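Local coordinates for protein carbohydrate esterase family 2 (CE2) (Chaetomium olivicolor, PDB 4XVH) that probably removes acetyl groups from xylan or related plant polysaccharides, with an SGNH-type esterase domain linked to a jelly-roll domain, at residues S83-Y87 with V159-G163; T120-D126 with E138-Y144; D216-L220 with D268-Q274; N255-L259 with D304-N308; V292-Q297 with T311-E315. All blocks are in the same frame, centred on the assembly; numbering follows the deposited sequence.

Contact 1 (S83-Y87 with V159-G163). With PEU (2,5,8,11,14,17,20,23,26,29,32,35,38,41,44,47,50,53,56,59,62,65,68,71,74,77,80-heptacosaoxadooctacontan-82-ol), chain C.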
# COMPACT_ATOMS: atom_id res chain seq x y z
N SER A 83 9.01 -0.71 -0.65
CA SER A 83 9.06 0.60 -1.28
C SER A 83 8.15 0.72 -2.49
O SER A 83 7.37 -0.20 -2.79
CB SER A 83 10.51 0.92 -1.69
OG SER A 83 11.03 -0.09 -2.55
N GLU A 84 8.26 1.83 -3.22
CA GLU A 84 7.21 2.18 -4.19
C GLU A 84 7.76 2.43 -5.60
O GLU A 84 8.96 2.64 -5.78
CB GLU A 84 6.45 3.42 -3.69
CG GLU A 84 7.34 4.69 -3.75
CD GLU A 84 6.59 5.93 -3.27
OE1 GLU A 84 5.61 6.33 -3.96
OE2 GLU A 84 6.97 6.47 -2.20
N PRO A 85 6.87 2.42 -6.60
CA PRO A 85 7.34 2.54 -7.99
C PRO A 85 8.13 3.81 -8.27
O PRO A 85 9.01 3.79 -9.13
CB PRO A 85 6.04 2.53 -8.81
CG PRO A 85 4.94 2.24 -7.88
CD PRO A 85 5.46 2.03 -6.51
N ALA A 86 7.83 4.89 -7.55
CA ALA A 86 8.47 6.17 -7.85
C ALA A 86 9.98 6.08 -7.69
O ALA A 86 10.70 6.83 -8.33
CB ALA A 86 7.93 7.28 -6.94
N TYR A 87 10.46 5.18 -6.83
CA TYR A 87 11.90 5.06 -6.57
C TYR A 87 12.55 4.00 -7.46
O TYR A 87 13.74 4.08 -7.74
CB TYR A 87 12.17 4.74 -5.09
CG TYR A 87 12.00 5.94 -4.18
CD1 TYR A 87 13.04 6.85 -3.99
CD2 TYR A 87 10.79 6.18 -3.52
CE1 TYR A 87 12.87 7.96 -3.17
CE2 TYR A 87 10.62 7.29 -2.69
CZ TYR A 87 11.67 8.17 -2.52
OH TYR A 87 11.47 9.27 -1.69
N VAL A 159 -2.22 -0.50 -3.61
CA VAL A 159 -2.07 0.31 -4.80
C VAL A 159 -1.92 1.74 -4.33
O VAL A 159 -2.91 2.38 -3.98
CB VAL A 159 -3.26 0.19 -5.75
CG1 VAL A 159 -2.99 1.03 -7.01
CG2 VAL A 159 -3.44 -1.26 -6.15
N ALA A 160 -0.68 2.23 -4.30
CA ALA A 160 -0.41 3.52 -3.68
C ALA A 160 0.82 4.14 -4.25
O ALA A 160 1.72 3.43 -4.70
CB ALA A 160 -0.26 3.36 -2.19
N TRP A 161 0.89 5.48 -4.24
CA TRP A 161 1.98 6.17 -4.91
C TRP A 161 2.14 7.51 -4.17
O TRP A 161 1.16 8.23 -3.99
CB TRP A 161 1.65 6.38 -6.40
CG TRP A 161 2.73 6.97 -7.26
CD1 TRP A 161 3.50 8.08 -6.99
CD2 TRP A 161 3.15 6.50 -8.55
NE1 TRP A 161 4.39 8.30 -8.04
CE2 TRP A 161 4.19 7.34 -9.00
CE3 TRP A 161 2.76 5.42 -9.36
CZ2 TRP A 161 4.83 7.15 -10.24
CZ3 TRP A 161 3.39 5.24 -10.59
CH2 TRP A 161 4.41 6.10 -11.01
N SER A 162 3.35 7.82 -3.71
CA SER A 162 3.54 9.04 -2.92
C SER A 162 3.21 10.29 -3.73
O SER A 162 3.58 10.39 -4.90
CB SER A 162 4.97 9.12 -2.38
OG SER A 162 5.12 8.12 -1.39
N GLY A 163 2.50 11.22 -3.09
CA GLY A 163 2.22 12.52 -3.67
C GLY A 163 0.92 12.54 -4.44
O GLY A 163 0.48 13.61 -4.87
CAA PEU C . 13.36 5.84 -11.46
OAB PEU C . 13.47 7.16 -10.89
CAC PEU C . 13.24 8.23 -11.89
CAD PEU C . 13.33 9.75 -11.48
OAE PEU C . 14.62 10.14 -10.96
CAF PEU C . 14.99 9.47 -9.72
CAG PEU C . 14.33 9.83 -8.38
OAH PEU C . 12.89 9.76 -8.29
CAI PEU C . 12.45 9.95 -6.92
CAJ PEU C . 10.94 10.17 -6.80
OAK PEU C . 10.54 10.30 -5.41
CAL PEU C . 9.25 10.94 -5.34
CAM PEU C . 8.73 11.15 -3.92
OAN PEU C . 7.58 11.99 -4.12
CAO PEU C . 6.95 12.44 -2.90
CAP PEU C . 6.24 13.65 -3.46
OAQ PEU C . 5.41 14.60 -2.75
CAR PEU C . 5.95 15.26 -1.57
CAS PEU C . 6.05 14.53 -0.21
OAT PEU C . 4.73 14.15 0.36
CAU PEU C . 3.94 13.20 -0.41
CAV PEU C . 2.58 12.90 0.26
OAW PEU C . 1.73 11.94 -0.41

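Contact 2 (T120-D126 with E138-Y144)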
# COMPACT_ATOMS: atom_id res chain seq x y z
N THR A 120 -0.04 5.33 2.69
CA THR A 120 -0.36 3.95 2.40
C THR A 120 0.85 3.20 1.87
O THR A 120 1.02 2.00 2.12
CB THR A 120 -1.56 3.90 1.43
OG1 THR A 120 -2.66 4.53 2.10
CG2 THR A 120 -1.91 2.51 1.00
N VAL A 121 1.72 3.91 1.16
CA VAL A 121 3.00 3.34 0.78
C VAL A 121 3.81 2.93 2.01
O VAL A 121 4.34 1.83 2.07
CB VAL A 121 3.86 4.34 -0.02
CG1 VAL A 121 5.31 3.82 -0.13
CG2 VAL A 121 3.25 4.59 -1.42
N GLY A 122 3.87 3.84 2.98
CA GLY A 122 4.83 3.70 4.06
C GLY A 122 6.04 4.59 3.90
O GLY A 122 7.11 4.26 4.38
N TYR A 123 5.86 5.70 3.21
CA TYR A 123 6.87 6.76 3.07
C TYR A 123 7.51 7.11 4.41
O TYR A 123 6.79 7.45 5.36
CB TYR A 123 6.19 8.00 2.47
CG TYR A 123 7.07 9.17 2.11
CD1 TYR A 123 7.60 10.00 3.11
CD2 TYR A 123 7.35 9.47 0.78
CE1 TYR A 123 8.40 11.08 2.79
CE2 TYR A 123 8.14 10.57 0.44
CZ TYR A 123 8.67 11.36 1.45
OH TYR A 123 9.47 12.44 1.15
N GLY A 124 8.84 7.07 4.51
CA GLY A 124 9.50 7.64 5.69
C GLY A 124 9.27 6.91 7.01
O GLY A 124 9.72 7.38 8.07
N LEU A 125 8.62 5.75 6.94
CA LEU A 125 8.12 5.07 8.15
C LEU A 125 9.26 4.70 9.12
O LEU A 125 9.14 4.90 10.33
CB LEU A 125 7.32 3.82 7.74
CG LEU A 125 6.44 3.14 8.79
CD1 LEU A 125 5.35 2.29 8.08
CD2 LEU A 125 7.27 2.26 9.78
N ASP A 126 10.36 4.18 8.58
CA ASP A 126 11.48 3.75 9.42
C ASP A 126 12.39 4.93 9.74
O ASP A 126 13.41 4.74 10.41
CB ASP A 126 12.31 2.65 8.73
CG ASP A 126 11.65 1.27 8.77
OD1 ASP A 126 10.46 1.17 9.08
OD2 ASP A 126 12.33 0.26 8.46
N GLU A 138 11.39 3.38 3.47
CA GLU A 138 9.99 3.05 3.28
C GLU A 138 9.74 1.66 3.87
O GLU A 138 10.61 0.79 3.81
CB GLU A 138 9.61 3.12 1.80
CG GLU A 138 9.82 4.51 1.26
CD GLU A 138 9.10 4.73 -0.05
OE1 GLU A 138 9.06 3.75 -0.84
OE2 GLU A 138 8.56 5.86 -0.27
N ASP A 139 8.54 1.43 4.40
CA ASP A 139 8.31 0.14 5.05
C ASP A 139 6.85 -0.27 4.92
O ASP A 139 6.11 -0.25 5.90
CB ASP A 139 8.73 0.22 6.54
CG ASP A 139 8.91 -1.14 7.19
OD1 ASP A 139 8.38 -2.14 6.66
OD2 ASP A 139 9.61 -1.23 8.25
N ASN A 140 6.44 -0.63 3.71
CA ASN A 140 5.05 -0.97 3.48
C ASN A 140 4.56 -2.06 4.43
O ASN A 140 3.42 -2.00 4.85
CB ASN A 140 4.81 -1.40 2.01
CG ASN A 140 3.32 -1.61 1.70
OD1 ASN A 140 2.87 -2.75 1.45
ND2 ASN A 140 2.53 -0.51 1.74
N PRO A 141 5.40 -3.08 4.77
CA PRO A 141 4.88 -4.14 5.65
C PRO A 141 4.51 -3.65 7.07
O PRO A 141 3.87 -4.42 7.83
CB PRO A 141 6.03 -5.15 5.73
CG PRO A 141 6.78 -5.00 4.41
CD PRO A 141 6.67 -3.49 4.10
N LYS A 142 4.90 -2.43 7.42
CA LYS A 142 4.55 -1.90 8.75
C LYS A 142 3.44 -0.86 8.70
O LYS A 142 3.15 -0.20 9.71
CB LYS A 142 5.76 -1.29 9.44
CG LYS A 142 6.77 -2.36 9.91
CD LYS A 142 7.77 -1.76 10.95
CE LYS A 142 8.66 -2.85 11.54
NZ LYS A 142 9.60 -2.29 12.60
N THR A 143 2.82 -0.67 7.53
CA THR A 143 1.79 0.37 7.40
C THR A 143 0.47 -0.06 8.05
O THR A 143 0.21 -1.25 8.20
CB THR A 143 1.50 0.72 5.93
OG1 THR A 143 1.20 -0.48 5.19
CG2 THR A 143 2.74 1.46 5.31
N TYR A 144 -0.38 0.92 8.37
CA TYR A 144 -1.69 0.68 8.98
C TYR A 144 -2.51 -0.32 8.13
O TYR A 144 -3.16 -1.21 8.66
CB TYR A 144 -2.47 2.01 9.15
CG TYR A 144 -2.96 2.51 7.80
CD1 TYR A 144 -2.08 3.10 6.87
CD2 TYR A 144 -4.28 2.29 7.41
CE1 TYR A 144 -2.53 3.49 5.60
CE2 TYR A 144 -4.73 2.67 6.17
CZ TYR A 144 -3.85 3.28 5.26
OH TYR A 144 -4.34 3.63 4.01
O HOH W 1 -0.89 0.41 3.75
O HOH W 2 11.47 -1.28 11.35

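Contact 3 (D216-L220 with D268-Q274)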
# COMPACT_ATOMS: atom_id res chain seq x y z
N ASP A 216 -4.62 16.36 -1.88
CA ASP A 216 -5.65 17.21 -2.48
C ASP A 216 -5.80 18.52 -1.69
O ASP A 216 -6.02 19.61 -2.26
CB ASP A 216 -7.00 16.46 -2.52
CG ASP A 216 -6.89 15.13 -3.26
OD1 ASP A 216 -6.21 14.23 -2.73
OD2 ASP A 216 -7.47 14.99 -4.36
N PHE A 217 -5.69 18.39 -0.37
CA PHE A 217 -5.93 19.54 0.50
C PHE A 217 -4.78 20.54 0.53
O PHE A 217 -4.95 21.69 0.89
CB PHE A 217 -6.27 19.05 1.90
CG PHE A 217 -7.76 18.88 2.12
CD1 PHE A 217 -8.42 17.76 1.65
CD2 PHE A 217 -8.48 19.86 2.75
CE1 PHE A 217 -9.80 17.63 1.85
CE2 PHE A 217 -9.85 19.73 2.94
CZ PHE A 217 -10.50 18.61 2.50
N GLY A 218 -3.59 20.11 0.14
CA GLY A 218 -2.48 21.06 0.08
C GLY A 218 -2.74 22.19 -0.90
O GLY A 218 -3.20 21.93 -2.02
N TYR A 219 -2.45 23.43 -0.50
CA TYR A 219 -2.68 24.56 -1.40
C TYR A 219 -1.76 25.76 -1.14
O TYR A 219 -1.52 26.57 -2.05
CB TYR A 219 -4.14 25.02 -1.31
CG TYR A 219 -4.43 25.85 -0.07
CD1 TYR A 219 -4.83 25.25 1.13
CD2 TYR A 219 -4.29 27.22 -0.09
CE1 TYR A 219 -5.06 26.01 2.26
CE2 TYR A 219 -4.51 27.99 1.03
CZ TYR A 219 -4.89 27.39 2.20
OH TYR A 219 -5.11 28.20 3.28
N LEU A 220 -1.29 25.90 0.10
CA LEU A 220 -0.72 27.17 0.56
C LEU A 220 0.39 27.69 -0.34
O LEU A 220 1.38 27.00 -0.57
CB LEU A 220 -0.19 27.02 1.99
CG LEU A 220 0.45 28.31 2.55
CD1 LEU A 220 -0.62 29.34 2.87
CD2 LEU A 220 1.30 27.96 3.77
N ASP A 268 -9.04 27.38 7.66
CA ASP A 268 -9.11 26.29 6.70
C ASP A 268 -9.77 25.06 7.31
O ASP A 268 -10.41 24.29 6.59
CB ASP A 268 -7.72 25.90 6.21
CG ASP A 268 -7.17 26.85 5.15
OD1 ASP A 268 -7.85 27.06 4.11
OD2 ASP A 268 -6.04 27.36 5.35
N ALA A 269 -9.59 24.86 8.62
CA ALA A 269 -10.06 23.66 9.33
C ALA A 269 -9.96 22.41 8.46
O ALA A 269 -10.94 21.70 8.27
CB ALA A 269 -11.52 23.84 9.81
N GLN A 270 -8.77 22.15 7.92
CA GLN A 270 -8.64 21.14 6.89
C GLN A 270 -9.12 19.72 7.31
O GLN A 270 -9.80 19.02 6.52
CB GLN A 270 -7.18 21.08 6.40
CG GLN A 270 -6.75 22.32 5.65
CD GLN A 270 -5.54 22.05 4.79
OE1 GLN A 270 -4.69 21.20 5.13
NE2 GLN A 270 -5.47 22.72 3.65
N LYS A 271 -8.79 19.31 8.53
CA LYS A 271 -9.12 17.95 8.99
C LYS A 271 -10.63 17.76 9.17
O LYS A 271 -11.20 16.76 8.75
CB LYS A 271 -8.40 17.64 10.29
CG LYS A 271 -8.63 16.23 10.84
CD LYS A 271 -8.34 15.12 9.80
CE LYS A 271 -8.29 13.73 10.47
NZ LYS A 271 -7.04 13.57 11.26
N THR A 272 -11.26 18.72 9.82
CA THR A 272 -12.73 18.68 9.93
C THR A 272 -13.38 18.76 8.55
O THR A 272 -14.31 18.03 8.26
CB THR A 272 -13.21 19.81 10.84
OG1 THR A 272 -12.72 19.57 12.16
CG2 THR A 272 -14.76 19.91 10.85
N THR A 273 -12.88 19.65 7.69
CA THR A 273 -13.43 19.78 6.33
C THR A 273 -13.34 18.44 5.56
O THR A 273 -14.33 18.01 4.94
CB THR A 273 -12.71 20.89 5.55
OG1 THR A 273 -12.88 22.14 6.23
CG2 THR A 273 -13.30 21.03 4.15
N GLN A 274 -12.18 17.79 5.61
CA GLN A 274 -12.02 16.48 4.95
C GLN A 274 -12.92 15.43 5.58
O GLN A 274 -13.49 14.60 4.88
CB GLN A 274 -10.58 15.96 5.03
CG GLN A 274 -10.37 14.68 4.19
CD GLN A 274 -9.19 13.85 4.63
OE1 GLN A 274 -8.74 13.94 5.79
NE2 GLN A 274 -8.65 13.03 3.70

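Contact 4 (N255-L259 with D304-N308)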
# COMPACT_ATOMS: atom_id res chain seq x y z
N ASN A 255 -9.86 9.46 6.88
CA ASN A 255 -9.33 10.79 6.82
C ASN A 255 -7.83 10.73 7.18
O ASN A 255 -7.27 9.66 7.48
CB ASN A 255 -10.11 11.73 7.75
CG ASN A 255 -10.18 11.22 9.16
OD1 ASN A 255 -9.49 10.27 9.49
ND2 ASN A 255 -11.02 11.85 10.00
N SER A 256 -7.18 11.87 7.15
CA SER A 256 -5.72 11.90 7.15
C SER A 256 -5.10 12.23 8.50
O SER A 256 -5.41 13.27 9.09
CB SER A 256 -5.24 12.95 6.15
OG SER A 256 -3.85 13.10 6.28
N PRO A 257 -4.17 11.38 8.96
CA PRO A 257 -3.39 11.67 10.18
C PRO A 257 -2.44 12.86 10.00
O PRO A 257 -1.93 13.38 10.99
CB PRO A 257 -2.60 10.37 10.39
CG PRO A 257 -2.34 9.87 8.98
CD PRO A 257 -3.69 10.15 8.29
N MET A 258 -2.21 13.29 8.75
CA MET A 258 -1.33 14.43 8.48
C MET A 258 -2.08 15.75 8.33
O MET A 258 -1.44 16.80 8.33
CB MET A 258 -0.48 14.17 7.23
CG MET A 258 0.50 13.03 7.41
SD MET A 258 1.52 12.56 5.97
CE MET A 258 2.60 14.02 5.86
N LEU A 259 -3.40 15.73 8.18
CA LEU A 259 -4.14 17.00 8.12
C LEU A 259 -4.57 17.40 9.52
O LEU A 259 -4.84 16.53 10.36
CB LEU A 259 -5.35 16.90 7.20
CG LEU A 259 -5.02 16.61 5.73
CD1 LEU A 259 -6.29 16.56 4.90
CD2 LEU A 259 -4.06 17.68 5.20
N ASP A 304 9.80 13.78 6.71
CA ASP A 304 8.85 14.73 6.10
C ASP A 304 7.48 14.64 6.78
O ASP A 304 6.44 14.68 6.11
CB ASP A 304 8.76 14.47 4.59
CG ASP A 304 10.09 14.74 3.88
OD1 ASP A 304 10.70 15.80 4.18
OD2 ASP A 304 10.53 13.91 3.05
N TYR A 305 7.50 14.53 8.11
CA TYR A 305 6.28 14.46 8.93
C TYR A 305 5.33 13.32 8.60
O TYR A 305 4.13 13.42 8.88
CB TYR A 305 5.52 15.79 8.85
CG TYR A 305 6.42 16.95 9.19
CD1 TYR A 305 6.65 17.31 10.50
CD2 TYR A 305 7.09 17.65 8.18
CE1 TYR A 305 7.51 18.36 10.81
CE2 TYR A 305 7.94 18.69 8.49
CZ TYR A 305 8.15 19.03 9.81
OH TYR A 305 9.00 20.07 10.13
N HIS A 306 5.84 12.21 8.05
CA HIS A 306 4.95 11.08 7.79
C HIS A 306 4.80 10.24 9.04
O HIS A 306 5.61 10.33 9.96
CB HIS A 306 5.44 10.23 6.61
CG HIS A 306 5.13 10.84 5.29
ND1 HIS A 306 5.69 12.03 4.89
CD2 HIS A 306 4.22 10.51 4.33
CE1 HIS A 306 5.21 12.36 3.70
NE2 HIS A 306 4.30 11.46 3.36
N PRO A 307 3.71 9.45 9.10
CA PRO A 307 3.50 8.65 10.32
C PRO A 307 4.63 7.64 10.57
O PRO A 307 5.16 7.01 9.63
CB PRO A 307 2.16 7.94 10.05
CG PRO A 307 1.40 8.92 9.09
CD PRO A 307 2.52 9.43 8.20
N ASN A 308 5.02 7.50 11.83
CA ASN A 308 6.05 6.53 12.20
C ASN A 308 5.41 5.18 12.51
O ASN A 308 4.22 5.00 12.27
CB ASN A 308 6.89 7.03 13.38
CG ASN A 308 6.09 7.24 14.65
OD1 ASN A 308 4.94 6.81 14.78
ND2 ASN A 308 6.73 7.88 15.64

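Contact 5 (V292-Q297 with T311-E315)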
# COMPACT_ATOMS: atom_id res chain seq x y z
N VAL A 292 -13.74 5.72 8.55
CA VAL A 292 -12.84 5.26 9.59
C VAL A 292 -11.95 6.46 9.96
O VAL A 292 -11.24 7.01 9.11
CB VAL A 292 -11.98 4.03 9.12
CG1 VAL A 292 -10.93 3.66 10.19
CG2 VAL A 292 -12.89 2.84 8.76
N ASP A 293 -12.00 6.88 11.22
CA ASP A 293 -11.24 8.05 11.65
C ASP A 293 -9.77 7.71 11.89
O ASP A 293 -9.46 6.63 12.36
CB ASP A 293 -11.84 8.63 12.93
CG ASP A 293 -11.19 9.91 13.34
OD1 ASP A 293 -11.04 10.83 12.50
OD2 ASP A 293 -10.83 9.99 14.53
N TRP A 294 -8.89 8.64 11.53
CA TRP A 294 -7.49 8.57 11.89
C TRP A 294 -7.12 9.92 12.51
O TRP A 294 -6.93 10.92 11.81
CB TRP A 294 -6.61 8.24 10.67
CG TRP A 294 -5.21 7.78 11.01
CD1 TRP A 294 -4.58 7.91 12.22
CD2 TRP A 294 -4.29 7.10 10.14
NE1 TRP A 294 -3.31 7.34 12.16
CE2 TRP A 294 -3.11 6.84 10.89
CE3 TRP A 294 -4.34 6.68 8.80
CZ2 TRP A 294 -1.98 6.18 10.35
CZ3 TRP A 294 -3.23 6.03 8.25
CH2 TRP A 294 -2.07 5.79 9.03
N PRO A 295 -7.09 9.96 13.84
CA PRO A 295 -6.82 11.23 14.53
C PRO A 295 -5.47 11.81 14.08
O PRO A 295 -4.52 11.07 13.83
CB PRO A 295 -6.78 10.83 16.01
CG PRO A 295 -7.54 9.56 16.09
CD PRO A 295 -7.36 8.85 14.77
N THR A 296 -5.43 13.13 13.92
CA THR A 296 -4.20 13.84 13.60
C THR A 296 -3.09 13.32 14.50
O THR A 296 -3.27 13.21 15.70
CB THR A 296 -4.36 15.36 13.80
OG1 THR A 296 -5.43 15.84 12.95
CG2 THR A 296 -3.06 16.11 13.45
N GLN A 297 -1.95 12.99 13.92
CA GLN A 297 -0.87 12.35 14.67
C GLN A 297 -0.21 13.32 15.65
O GLN A 297 -0.42 14.54 15.58
CB GLN A 297 0.17 11.82 13.66
CG GLN A 297 0.76 12.92 12.77
CD GLN A 297 1.77 12.37 11.74
OE1 GLN A 297 2.20 11.21 11.83
NE2 GLN A 297 2.12 13.20 10.76
N THR A 311 2.45 5.16 15.07
CA THR A 311 1.22 5.76 14.56
C THR A 311 0.52 4.82 13.58
O THR A 311 -0.71 4.66 13.62
CB THR A 311 1.52 7.13 13.89
OG1 THR A 311 2.06 8.02 14.89
CG2 THR A 311 0.25 7.76 13.31
N HIS A 312 1.30 4.18 12.70
CA HIS A 312 0.71 3.19 11.82
C HIS A 312 0.11 2.02 12.62
O HIS A 312 -0.95 1.55 12.30
CB HIS A 312 1.77 2.65 10.85
CG HIS A 312 1.97 3.49 9.62
ND1 HIS A 312 1.06 3.50 8.58
CD2 HIS A 312 2.97 4.34 9.26
CE1 HIS A 312 1.51 4.30 7.62
NE2 HIS A 312 2.66 4.84 8.02
N ALA A 313 0.82 1.52 13.62
CA ALA A 313 0.37 0.31 14.28
C ALA A 313 -0.97 0.60 14.99
O ALA A 313 -1.89 -0.23 14.99
CB ALA A 313 1.43 -0.22 15.25
N ALA A 314 -1.07 1.78 15.59
CA ALA A 314 -2.30 2.17 16.31
C ALA A 314 -3.52 2.22 15.36
O ALA A 314 -4.61 1.71 15.69
CB ALA A 314 -2.10 3.51 17.00
N GLU A 315 -3.35 2.77 14.17
CA GLU A 315 -4.50 2.84 13.24
C GLU A 315 -4.74 1.47 12.59
O GLU A 315 -5.87 1.15 12.18
CB GLU A 315 -4.27 3.90 12.16
CG GLU A 315 -5.45 4.15 11.22
CD GLU A 315 -6.64 4.82 11.88
OE1 GLU A 315 -6.55 5.20 13.07
OE2 GLU A 315 -7.68 4.94 11.17
O HOH W 3 -2.48 6.46 14.87
O HOH W 4 3.63 9.58 13.58

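Contact 1 (S83-Y87 with V159-G163)
Glu84 of the jelly-roll domain grips Ser162 of the SGNH hydrolase domain, joining the loop between strands 73-81 and 88-97 to the chain that leaves edge strand 155-160 of the parallel sheet. The carboxylate faces Ser162 with both oxygens, each offering its syn lone pair. OE1 of Glu84 receives the backbone N of Ser162 at 2.7 Å in a nearly straight bond (169°), while Ser162 OG donates to OE2 of Glu84 at 2.6 Å. This two-point grip fixes the rotation of the acid group. It is possible because Ser162 holds OG beside its own backbone N (chi1 -70°), bringing hydroxyl and N-H to bear on the same carboxylate. Val121 packs on Glu84, and the Glu138 carboxylate comes close to OE2, so a shared proton is likely.

Next to the polar pair lies an apolar layer built on the Trp161 indole. Pro85 crosses it obliquely, its CB offset toward the rim of one ring face and its CG 4.1 Å from Trp161 CE3. Ala86 adds its methyl, with CB 3.8 Å from Trp161 NE1. Met181 and Leu184 of helix 181-184 pack on the same indole, and Lys164 forms a cation-pi contact with it.

The bound polyether runs along the pocket formed at this junction. Its OAK atom sits over one face of the Tyr87 ring, 3.8 Å from CZ of Tyr87. Asn215 ND2 also bonds the ligand, consistent with the glycine and asparagine of an SGNH oxyanion hole, and Gly163 N donates to PEU OAW at 2.9 Å.

Contact 2 (T120-D126 with E138-Y144)
Tyr144 OH donates to Thr120 OG1 at 2.7 Å, the threonine oxygen lying at the edge of the phenol ring and in its plane. Tyr144 holds CG between its backbone N and carbonyl carbon (chi1 73°), a torsion that carries the ring to helix 118-121, which starts at the serine of the GDS motif. A phenylalanine at Tyr144 would probably leave Thr120 OG1 without this donor. Water 1 adds a second link, donating to Thr120 O and Thr143 OG1.

Farther along, Asn140 ND2 donates to Val121 O at 3.0 Å, from above the carbonyl plane, and the backbone N of Asp139 reaches Gly122 O at 3.2 Å. The Thr143 methyl packs tightly on Gly122, with CG2 3.3 Å from CA of Gly122. Leu125 CD1 lies 3.4 Å from Asp139 O, and Leu125 also packs on His312 of helix 309-327.

At the far end, Asp126 OD1 lies 2.7 Å from Asp139 OD2, their carboxylate planes 73° apart. So short a separation implies that the two acids probably share a proton, and the salt bridge from Arg82 of the jelly-roll domain to Asp126 OD2 would help to offset the charge that remains.

Contact 3 (D216-L220 with D268-Q274)
In the SGNH hydrolase domain this contact joins the end of helix 214-217 and the loop after it, just beyond the ligand-binding Asn215, to the start of helix 270-285; Phe217 and Tyr219 face Asp268, Gln270, Thr273 and Gln274. The Phe217 ring lies with its far end against the helix. CZ of Phe217 is 3.6 Å from CA of Gln274, and CE1 of Phe217 is 3.7 Å from CB of the same glutamine. The Thr273 methyl comes in at the ring edge, near its plane, with CG2 3.9 Å from CE2 of Phe217. Gln270 and Phe217 slide past each other in opposite directions, the amide turned 80° from the ring. The extended Gln270 chain (chi2 -160°) brings NE2 within 3.0 Å of Phe217 O in a weak, bent bond (124°). An alanine in place of Phe217 would probably open a gap between the end of helix 214-217 and helix 270-285, leaving Thr273 and Gln274 without the ring.

Tyr219 stands alongside, with Gln270 NE2 and Asp268 OD2 both at its ring edge. Its hydroxyl bonds Asp268 OD2, though the modelled separation is too short to be trusted exactly. Thr265 OG1 is a second partner of that oxygen. Ala269 occupies the N-cap position, and its carbonyl O takes both the N and the OG1 of Thr273, the latter at 2.8 Å. The polar end of Gln274 turns away to Ser256 and Tyr231. The contact therefore rests on apolar packing of the buried Phe217 ring, which the weak amide bond and the Tyr219-Asp268 pair only supplement.

Contact 4 (N255-L259 with D304-N308)
Met258 carries this contact, laying its thioether across one face of His306. The methyl CE sits over the ring centre as a CH-pi contact, 3.8 Å from the centroid of the His306 ring, and the sulfur follows as a Met-aromatic contact, with SD 3.9 Å from the same centroid. A bend at chi3 (69°) turns CE back over the imidazole instead of past it. The same methyl also touches the backbone, lying 3.4 Å from Tyr305 O.

Pro307 is the second main surface. Its CD approaches Met258 SD at 4.0 Å, and its ring crosses that of Pro257 at about a right angle, with CG of Pro257 3.9 Å from CG of Pro307. Pro257 and Met258 are presented by a type I turn from Ser256 to Leu259, together with an ST turn in which the backbone N of Met258 donates to Ser256 OG at 3.0 Å.

The ring nitrogens of His306 have partners: ND1 bonds weakly to Asp304 O at 3.0 Å, and NE2 is hydrogen-bonded to Ser118 OG, an arrangement consistent with the Ser-His pair of SGNH hydrolases. His306 is itself part of the ligand pocket, and Met258 backs its ring from one face. The contact joins the loop after strand 250-254 to the loop before helix 309-327, with Ile119 of helix 118-121 and Thr214 of helix 214-217 packing against Met258.

Contact 5 (V292-Q297 with T311-E315)
Glu315 lies flat on the Trp294 indole where the loop after strand 289-292, the edge of the parallel sheet in this Rossmann-like domain, meets helix 309-327. This is the tight part. Glu315 CG sits 3.3 Å from CD2 of Trp294, over the ring face, as a CH-pi contact, and the carboxylate stacks on the ring with planes only 3° apart. The chain of Glu315 bends at chi2 (69°) to hold the acid group against the indole. Its OE2 comes within 2.7 Å of Asp293 O and also meets CG1 of Val292, at 3.6 Å; the first distance suggests that the buried acid may hold a proton. At the other end of the indole, Trp294 turns its edge toward the face of His312 in an offset edge-to-face pair, with CH2 of Trp294 3.9 Å from ND1 of His312. That nitrogen is bonded to the backbone N of Tyr144, whose ring also meets Trp294.

The part around Gln297 and Thr311, both partly exposed, is looser and forms the solvent side. Thr311 CG2 touches the edge of Trp294 and reaches CB of Gln297 only at 4.1 Å, while polar contact passes through water 4, which lies 2.8 Å from Gln297 OE1 and near Thr311 OG1. The amide NE2 of Gln297 is bonded to Tyr305 O. Between the two parts, water 3 bridges the ring and the helix, accepting from Trp294 NE1 at 3.0 Å and donating to Thr311 O.

Contacts 1 and 2 are the buried pair nearest the middle of the chain; both turn on carboxylates and meet where Glu84 and Glu138 approach. Contact 1 ties the jelly roll to the hydrolase domain, and contact 2 lies within the latter. Contacts 3, 4 and 5 are only partly buried and share one side of the chain's centre, cross-linked through Lys271, Gln274 and Asn255. Contact 3 lies farthest out, mixing aromatic packing with weak or doubtful polar bonds, whereas contact 4 is apolar and contact 5 pairs stacking with waters. Helix 118-121 touches contacts 1, 2, 4 and 5, and Tyr123, packed on His306, joins contact 2 to contact 4 near the ligand.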